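Local coordinates for fiber protein (Human adenovirus 14, PDB 3F0Y) that forms the trimeric knob at the tip of the adenovirus fiber and probably attaches the virus to a receptor on the host cell, at residues 67-72 with 189-194; 144-149 with 184-189. All coordinates share one frame; numbering follows the deposited sequence. Where two conformers were deposited one is given.

Interaction 1 (67-72 with 189-194); sequences MLTTYR and TSATTL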
ATOM      1  N   MET A  67     -13.555  15.676 -19.853  1.00 21.82           N
ATOM      2  CA  MET A  67     -14.470  16.685 -19.321  1.00 21.82           C
ATOM      3  C   MET A  67     -15.266  16.209 -18.103  1.00 21.67           C
ATOM      4  O   MET A  67     -15.972  17.007 -17.488  1.00 21.71           O
ATOM      5  CB  MET A  67     -15.424  17.171 -20.417  1.00 22.10           C
ATOM      6  CG  MET A  67     -14.762  18.080 -21.447  1.00 22.99           C
ATOM      7  SD  MET A  67     -14.145  19.624 -20.750  1.00 25.16           S
ATOM      8  CE  MET A  67     -15.684  20.436 -20.319  1.00 25.26           C
ATOM      9  N   LEU A  68     -15.154  14.928 -17.745  1.00 21.42           N
ATOM     10  CA  LEU A  68     -15.782  14.421 -16.520  1.00 21.27           C
ATOM     11  C   LEU A  68     -15.263  15.156 -15.282  1.00 21.07           C
ATOM     12  O   LEU A  68     -15.967  15.262 -14.279  1.00 21.02           O
ATOM     13  CB  LEU A  68     -15.564  12.912 -16.361  1.00 21.21           C
ATOM     14  CG  LEU A  68     -16.200  11.992 -17.407  1.00 21.32           C
ATOM     15  CD1 LEU A  68     -15.893  10.541 -17.076  1.00 21.58           C
ATOM     16  CD2 LEU A  68     -17.706  12.209 -17.514  1.00 21.39           C
ATOM     17  N   THR A  69     -14.040  15.678 -15.367  1.00 20.94           N
ATOM     18  CA  THR A  69     -13.450  16.469 -14.288  1.00 20.85           C
ATOM     19  C   THR A  69     -14.207  17.770 -13.978  1.00 20.71           C
ATOM     20  O   THR A  69     -13.968  18.390 -12.943  1.00 20.62           O
ATOM     21  CB  THR A  69     -11.973  16.814 -14.592  1.00 20.93           C
ATOM     22  OG1 THR A  69     -11.879  17.468 -15.865  1.00 21.24           O
ATOM     23  CG2 THR A  69     -11.123  15.549 -14.611  1.00 20.99           C
ATOM     24  N   THR A  70     -15.110  18.183 -14.867  1.00 20.54           N
ATOM     25  CA  THR A  70     -15.916  19.387 -14.643  1.00 20.30           C
ATOM     26  C   THR A  70     -17.221  19.117 -13.881  1.00 20.28           C
ATOM     27  O   THR A  70     -17.953  20.053 -13.562  1.00 20.05           O
ATOM     28  CB  THR A  70     -16.260  20.088 -15.976  1.00 20.19           C
ATOM     29  OG1 THR A  70     -17.106  19.242 -16.763  1.00 19.60           O
ATOM     30  CG2 THR A  70     -14.991  20.412 -16.756  1.00 20.04           C
ATOM     31  N   TYR A  71     -17.501  17.849 -13.583  1.00 20.27           N
ATOM     32  CA  TYR A  71     -18.753  17.457 -12.929  1.00 20.39           C
ATOM     33  C   TYR A  71     -18.540  17.127 -11.447  1.00 20.50           C
ATOM     34  O   TYR A  71     -17.482  16.631 -11.069  1.00 20.44           O
ATOM     35  CB  TYR A  71     -19.369  16.267 -13.668  1.00 20.31           C
ATOM     36  CG  TYR A  71     -19.765  16.593 -15.092  1.00 20.22           C
ATOM     37  CD1 TYR A  71     -18.833  16.529 -16.120  1.00 20.24           C
ATOM     38  CD2 TYR A  71     -21.066  16.974 -15.410  1.00 20.20           C
ATOM     39  CE1 TYR A  71     -19.180  16.832 -17.429  1.00 20.21           C
ATOM     40  CE2 TYR A  71     -21.427  17.279 -16.719  1.00 20.31           C
ATOM     41  CZ  TYR A  71     -20.478  17.207 -17.724  1.00 20.44           C
ATOM     42  OH  TYR A  71     -20.823  17.506 -19.022  1.00 20.00           O
ATOM     43  N   ARG A  72     -19.552  17.415 -10.625  1.00 20.61           N
ATOM     44  CA  ARG A  72     -19.479  17.205  -9.175  0.50 20.65           C
ATOM     45  C   ARG A  72     -19.743  15.756  -8.768  1.00 20.67           C
ATOM     46  O   ARG A  72     -19.252  15.297  -7.738  1.00 20.71           O
ATOM     47  CB  ARG A  72     -20.480  18.115  -8.455  0.50 20.68           C
ATOM     48  CG  ARG A  72     -20.029  19.563  -8.335  0.50 20.74           C
ATOM     49  CD  ARG A  72     -21.180  20.507  -7.996  0.50 20.80           C
ATOM     50  NE  ARG A  72     -21.878  20.147  -6.759  0.50 20.83           N
ATOM     51  CZ  ARG A  72     -22.766  20.922  -6.137  0.50 20.90           C
ATOM     52  NH1 ARG A  72     -23.088  22.118  -6.620  0.50 21.09           N
ATOM     53  NH2 ARG A  72     -23.342  20.495  -5.019  0.50 20.92           N
ATOM     54  N   THR A 189     -13.357  25.576 -18.722  1.00 23.42           N
ATOM     55  CA  THR A 189     -12.205  26.230 -19.338  1.00 23.32           C
ATOM     56  C   THR A 189     -10.858  25.770 -18.761  1.00 23.19           C
ATOM     57  O   THR A 189      -9.819  25.991 -19.386  1.00 23.26           O
ATOM     58  CB  THR A 189     -12.309  27.767 -19.211  1.00 23.40           C
ATOM     59  OG1 THR A 189     -12.383  28.136 -17.829  1.00 23.49           O
ATOM     60  CG2 THR A 189     -13.548  28.282 -19.933  1.00 23.61           C
ATOM     61  N   SER A 190     -10.875  25.138 -17.586  1.00 22.94           N
ATOM     62  CA  SER A 190      -9.643  24.693 -16.918  1.00 22.71           C
ATOM     63  C   SER A 190      -9.351  23.196 -17.094  1.00 22.53           C
ATOM     64  O   SER A 190      -8.220  22.759 -16.878  1.00 22.41           O
ATOM     65  CB  SER A 190      -9.689  25.039 -15.424  1.00 22.71           C
ATOM     66  OG  SER A 190     -10.712  24.326 -14.751  1.00 22.56           O
ATOM     67  N   ALA A 191     -10.359  22.414 -17.477  1.00 22.25           N
ATOM     68  CA  ALA A 191     -10.173  20.980 -17.698  1.00 22.11           C
ATOM     69  C   ALA A 191      -9.189  20.730 -18.842  1.00 21.99           C
ATOM     70  O   ALA A 191      -9.195  21.449 -19.842  1.00 22.01           O
ATOM     71  CB  ALA A 191     -11.507  20.305 -17.995  1.00 22.13           C
ATOM     72  N   THR A 192      -8.339  19.720 -18.676  1.00 21.73           N
ATOM     73  CA  THR A 192      -7.397  19.312 -19.714  1.00 21.46           C
ATOM     74  C   THR A 192      -7.465  17.799 -19.907  1.00 21.22           C
ATOM     75  O   THR A 192      -8.147  17.319 -20.813  1.00 21.29           O
ATOM     76  CB  THR A 192      -5.953  19.746 -19.377  1.00 21.44           C
ATOM     77  OG1 THR A 192      -5.590  19.255 -18.080  1.00 21.54           O
ATOM     78  CG2 THR A 192      -5.833  21.258 -19.395  1.00 21.61           C
ATOM     79  N   THR A 193      -6.778  17.055 -19.045  1.00 20.87           N
ATOM     80  CA  THR A 193      -6.759  15.599 -19.121  1.00 20.61           C
ATOM     81  C   THR A 193      -7.110  15.005 -17.767  1.00 20.28           C
ATOM     82  O   THR A 193      -6.518  15.373 -16.752  1.00 20.28           O
ATOM     83  CB  THR A 193      -5.372  15.075 -19.544  1.00 20.74           C
ATOM     84  OG1 THR A 193      -4.974  15.708 -20.764  1.00 21.23           O
ATOM     85  CG2 THR A 193      -5.400  13.561 -19.747  1.00 20.81           C
ATOM     86  N   LEU A 194      -8.077  14.089 -17.761  1.00 19.75           N
ATOM     87  CA  LEU A 194      -8.432  13.353 -16.556  1.00 19.46           C
ATOM     88  C   LEU A 194      -7.373  12.288 -16.298  1.00 19.09           C
ATOM     89  O   LEU A 194      -7.318  11.273 -16.996  1.00 19.15           O
ATOM     90  CB  LEU A 194      -9.817  12.711 -16.697  1.00 19.45           C
ATOM     91  CG  LEU A 194     -10.303  11.801 -15.564  1.00 19.68           C
ATOM     92  CD1 LEU A 194      -9.913  12.340 -14.194  1.00 19.67           C
ATOM     93  CD2 LEU A 194     -11.814  11.608 -15.656  1.00 19.48           C
TER
HETATM   94  O   HOH W   1      -9.080  17.954 -16.522  1.00 20.03           O
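The methyl of A191 and the side chain of L194 are the two points at which 189-194 meets the 3-10 turn 67-70. A191 CB sits among three side chains. T69 OG1 lies 3.6 Å from A191 CB, with T70 CG2 close beside it. M67 SD comes within 3.9 Å of A191 CB. The CA-CB bond of M67 points away from 189-194, yet bends at chi2 (-63°) and chi3 (-68°) fold the chain back and bring SD to the methyl. At the other point T69 and L194 run past each other in opposite directions, and the T69 CG2 to L194 CD1 distance of 3.5 Å is tighter than usual for two carbons. L194 CD2 also reaches L68 CB, at 4.0 Å.

Polar linkage between the segments runs through a water, which donates to T69 OG1 and accepts from T192 N, each at 2.9 Å; that hydroxyl is bonded as well to N66 O. The turn is pinned from within, because M67 O accepts from both T70 N and T70 OG1, the latter 2.6 Å away and nearly in line with the carbonyl bond. N66 contributes again through OD1, which accepts from L194 N. Further out, L68 and L194 both rest on F76 of strand 73-82, while T69 and L194 both touch Y144 of strand 137-145. The contact therefore packs the loop preceding strand 199-204 against the 3-10 turn between helix 63-66 and strand 73-82.

Interaction 2 (144-149 with 184-189); sequences YTASDH and APEGQT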
ATOM      1  N   TYR A 144      -6.850  13.237  -8.190  1.00 18.67           N
ATOM      2  CA  TYR A 144      -6.696  13.974  -9.428  1.00 18.88           C
ATOM      3  C   TYR A 144      -5.964  15.272  -9.105  1.00 19.04           C
ATOM      4  O   TYR A 144      -6.386  16.023  -8.226  1.00 19.06           O
ATOM      5  CB  TYR A 144      -8.061  14.270 -10.053  1.00 18.84           C
ATOM      6  CG  TYR A 144      -8.013  15.327 -11.129  1.00 18.80           C
ATOM      7  CD1 TYR A 144      -7.532  15.030 -12.399  1.00 18.63           C
ATOM      8  CD2 TYR A 144      -8.434  16.628 -10.875  1.00 18.85           C
ATOM      9  CE1 TYR A 144      -7.476  15.994 -13.388  1.00 18.83           C
ATOM     10  CE2 TYR A 144      -8.384  17.602 -11.860  1.00 18.56           C
ATOM     11  CZ  TYR A 144      -7.902  17.277 -13.114  1.00 18.84           C
ATOM     12  OH  TYR A 144      -7.841  18.229 -14.102  1.00 19.39           O
ATOM     13  N   THR A 145      -4.865  15.525  -9.810  1.00 19.34           N
ATOM     14  CA  THR A 145      -4.111  16.761  -9.652  1.00 19.69           C
ATOM     15  C   THR A 145      -4.755  17.841 -10.517  1.00 19.98           C
ATOM     16  O   THR A 145      -4.760  17.740 -11.747  1.00 19.85           O
ATOM     17  CB  THR A 145      -2.631  16.577 -10.046  1.00 19.68           C
ATOM     18  OG1 THR A 145      -2.073  15.481  -9.307  1.00 20.09           O
ATOM     19  CG2 THR A 145      -1.832  17.839  -9.755  1.00 19.21           C
ATOM     20  N   ALA A 146      -5.303  18.862  -9.865  1.00 20.47           N
ATOM     21  CA  ALA A 146      -6.058  19.909 -10.548  1.00 20.98           C
ATOM     22  C   ALA A 146      -5.145  20.954 -11.173  1.00 21.45           C
ATOM     23  O   ALA A 146      -3.951  21.013 -10.873  1.00 21.44           O
ATOM     24  CB  ALA A 146      -7.032  20.571  -9.583  1.00 20.96           C
ATOM     25  N   SER A 147      -5.728  21.786 -12.032  1.00 22.04           N
ATOM     26  CA  SER A 147      -4.998  22.849 -12.727  1.00 22.46           C
ATOM     27  C   SER A 147      -4.351  23.851 -11.768  1.00 22.97           C
ATOM     28  O   SER A 147      -3.351  24.480 -12.116  1.00 23.27           O
ATOM     29  CB  SER A 147      -5.928  23.585 -13.700  1.00 22.43           C
ATOM     30  OG  SER A 147      -7.076  24.086 -13.035  1.00 22.47           O
ATOM     31  N   ASP A 148      -4.918  23.991 -10.568  1.00 23.46           N
ATOM     32  CA  ASP A 148      -4.334  24.835  -9.517  1.00 23.74           C
ATOM     33  C   ASP A 148      -3.371  24.065  -8.596  1.00 23.92           C
ATOM     34  O   ASP A 148      -2.964  24.578  -7.553  1.00 24.21           O
ATOM     35  CB  ASP A 148      -5.440  25.516  -8.693  1.00 23.99           C
ATOM     36  CG  ASP A 148      -6.306  24.528  -7.918  1.00 24.80           C
ATOM     37  OD1 ASP A 148      -6.157  23.299  -8.105  1.00 25.67           O
ATOM     38  OD2 ASP A 148      -7.148  24.992  -7.120  1.00 25.49           O
ATOM     39  N   HIS A 149      -3.024  22.839  -8.991  1.00 23.99           N
ATOM     40  CA  HIS A 149      -2.061  21.986  -8.282  1.00 23.97           C
ATOM     41  C   HIS A 149      -2.560  21.442  -6.936  1.00 23.86           C
ATOM     42  O   HIS A 149      -1.772  20.906  -6.152  1.00 24.06           O
ATOM     43  CB  HIS A 149      -0.710  22.702  -8.116  1.00 24.40           C
ATOM     44  CG  HIS A 149      -0.240  23.393  -9.359  1.00 25.21           C
ATOM     45  ND1 HIS A 149       0.327  22.716 -10.418  1.00 26.35           N
ATOM     46  CD2 HIS A 149      -0.263  24.699  -9.717  1.00 26.14           C
ATOM     47  CE1 HIS A 149       0.637  23.576 -11.372  1.00 26.36           C
ATOM     48  NE2 HIS A 149       0.289  24.785 -10.971  1.00 26.84           N
ATOM     49  N   ALA A 184     -16.610  20.748  -8.372  1.00 24.24           N
ATOM     50  CA  ALA A 184     -15.947  19.853  -9.320  1.00 24.19           C
ATOM     51  C   ALA A 184     -14.434  20.095  -9.327  1.00 24.12           C
ATOM     52  O   ALA A 184     -13.984  21.189  -8.985  1.00 24.20           O
ATOM     53  CB  ALA A 184     -16.515  20.046 -10.717  1.00 24.13           C
ATOM     54  N   PRO A 185     -13.645  19.068  -9.695  1.00 24.08           N
ATOM     55  CA  PRO A 185     -12.195  19.215  -9.877  1.00 24.05           C
ATOM     56  C   PRO A 185     -11.799  20.403 -10.761  1.00 23.94           C
ATOM     57  O   PRO A 185     -10.841  21.113 -10.447  1.00 23.95           O
ATOM     58  CB  PRO A 185     -11.787  17.907 -10.563  1.00 24.07           C
ATOM     59  CG  PRO A 185     -12.841  16.933 -10.239  1.00 24.10           C
ATOM     60  CD  PRO A 185     -14.096  17.682  -9.915  1.00 24.13           C
ATOM     61  N   GLU A 186     -12.534  20.607 -11.854  1.00 23.81           N
ATOM     62  CA  GLU A 186     -12.201  21.634 -12.842  1.00 23.74           C
ATOM     63  C   GLU A 186     -13.435  22.383 -13.329  1.00 23.68           C
ATOM     64  O   GLU A 186     -14.569  21.963 -13.098  1.00 23.40           O
ATOM     65  CB  GLU A 186     -11.520  20.996 -14.059  1.00 23.75           C
ATOM     66  CG  GLU A 186     -10.220  20.257 -13.769  1.00 23.56           C
ATOM     67  CD  GLU A 186      -9.052  21.176 -13.452  1.00 23.29           C
ATOM     68  OE1 GLU A 186      -9.210  22.415 -13.496  1.00 23.37           O
ATOM     69  OE2 GLU A 186      -7.959  20.650 -13.162  1.00 22.88           O
ATOM     70  N   GLY A 187     -13.192  23.505 -14.001  1.00 23.73           N
ATOM     71  CA  GLY A 187     -14.222  24.199 -14.766  1.00 23.72           C
ATOM     72  C   GLY A 187     -14.090  23.818 -16.228  1.00 23.73           C
ATOM     73  O   GLY A 187     -13.092  23.208 -16.630  1.00 23.69           O
ATOM     74  N   GLN A 188     -15.092  24.175 -17.026  1.00 23.67           N
ATOM     75  CA  GLN A 188     -15.082  23.879 -18.459  1.00 23.65           C
ATOM     76  C   GLN A 188     -13.820  24.403 -19.147  1.00 23.58           C
ATOM     77  O   GLN A 188     -13.278  23.747 -20.039  1.00 23.73           O
ATOM     78  CB  GLN A 188     -16.322  24.469 -19.138  1.00 23.65           C
ATOM     79  CG  GLN A 188     -17.604  23.708 -18.847  1.00 23.83           C
ATOM     80  CD  GLN A 188     -18.837  24.388 -19.416  1.00 23.87           C
ATOM     81  OE1 GLN A 188     -19.647  23.759 -20.096  1.00 24.52           O
ATOM     82  NE2 GLN A 188     -18.982  25.680 -19.142  1.00 23.92           N
ATOM     83  N   THR A 189     -13.357  25.576 -18.722  1.00 23.42           N
ATOM     84  CA  THR A 189     -12.205  26.230 -19.338  1.00 23.32           C
ATOM     85  C   THR A 189     -10.858  25.770 -18.761  1.00 23.19           C
ATOM     86  O   THR A 189      -9.819  25.991 -19.386  1.00 23.26           O
ATOM     87  CB  THR A 189     -12.309  27.767 -19.211  1.00 23.40           C
ATOM     88  OG1 THR A 189     -12.383  28.136 -17.829  1.00 23.49           O
ATOM     89  CG2 THR A 189     -13.548  28.282 -19.933  1.00 23.61           C
TER
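The chain leaves strand 137-145 through a type I turn from A146 to H149, closed by the hydrogen bond from H149 N to A146 O, and the loop at P185 passes beside it with A146 and P185 CA atoms 6.2 Å apart. Both carboxylate oxygens of E186 reach this turn. OE1 accepts from S147 OG at 2.7 Å and OE2 from S147 N, also at 2.7 Å, each through its syn lone pair. The backbone bond is somewhat bent, with an N-H...O angle of 143°. S147 OG lies between its backbone N and carbonyl carbon, which lets one residue offer both donors to the two oxygens.

OE2 has another donor, Y144 OH at 2.6 Å, arriving on the anti side and 21° out of the carboxylate plane. The carboxylate stands at the edge of the tyrosine ring, the two planes being 88° apart. A bend at chi2 turns the E186 chain toward this site. P185 CB packs obliquely against Y144 CD2 at 3.6 Å, and E186 OE2 also lies 3.3 Å from A146 CA.

Three hydrogen bonds thus fix the rotation of a buried carboxylate, and S190 OG adds another at OE1. K134 NZ of the second subunit hydrogen-bonds to Y144 OH and makes a long, weak ion pair with OE2; this nearby positive charge probably favours the ionised acid. The E186 carboxylate accepts from the backbone N-H and hydroxyl of S147, the second residue of the type I turn. In the antiparallel beta-sandwich of the adenovirus knob, this joins the turn between strands 137-145 and 151-160 to the loop after strand 171-180, at the trimer interface where K134 of the second subunit approaches.

How the interactions relate
From the N terminus, the chain passes through 67-72, enters strand 73-82 and later reaches 144-149 at the end of strand 137-145. After strands 151-160 and 171-180 it returns through 184-189, closing the shorter loop of interaction 2. It continues directly into 189-194, with T189 common to both, and there interaction 1 closes the longer loop, inside which interaction 2 is nested. The centres of the two contacts are about 6 Å apart, and a probable hydrogen bond of 2.9 Å from E186 N to T69 O joins them. Together they bind three connections of the sheet 73-82, 171-180, 151-160, 137-145: into 73-82, from 137-145 to 151-160, and from 171-180 to 199-204. Both touch the second subunit.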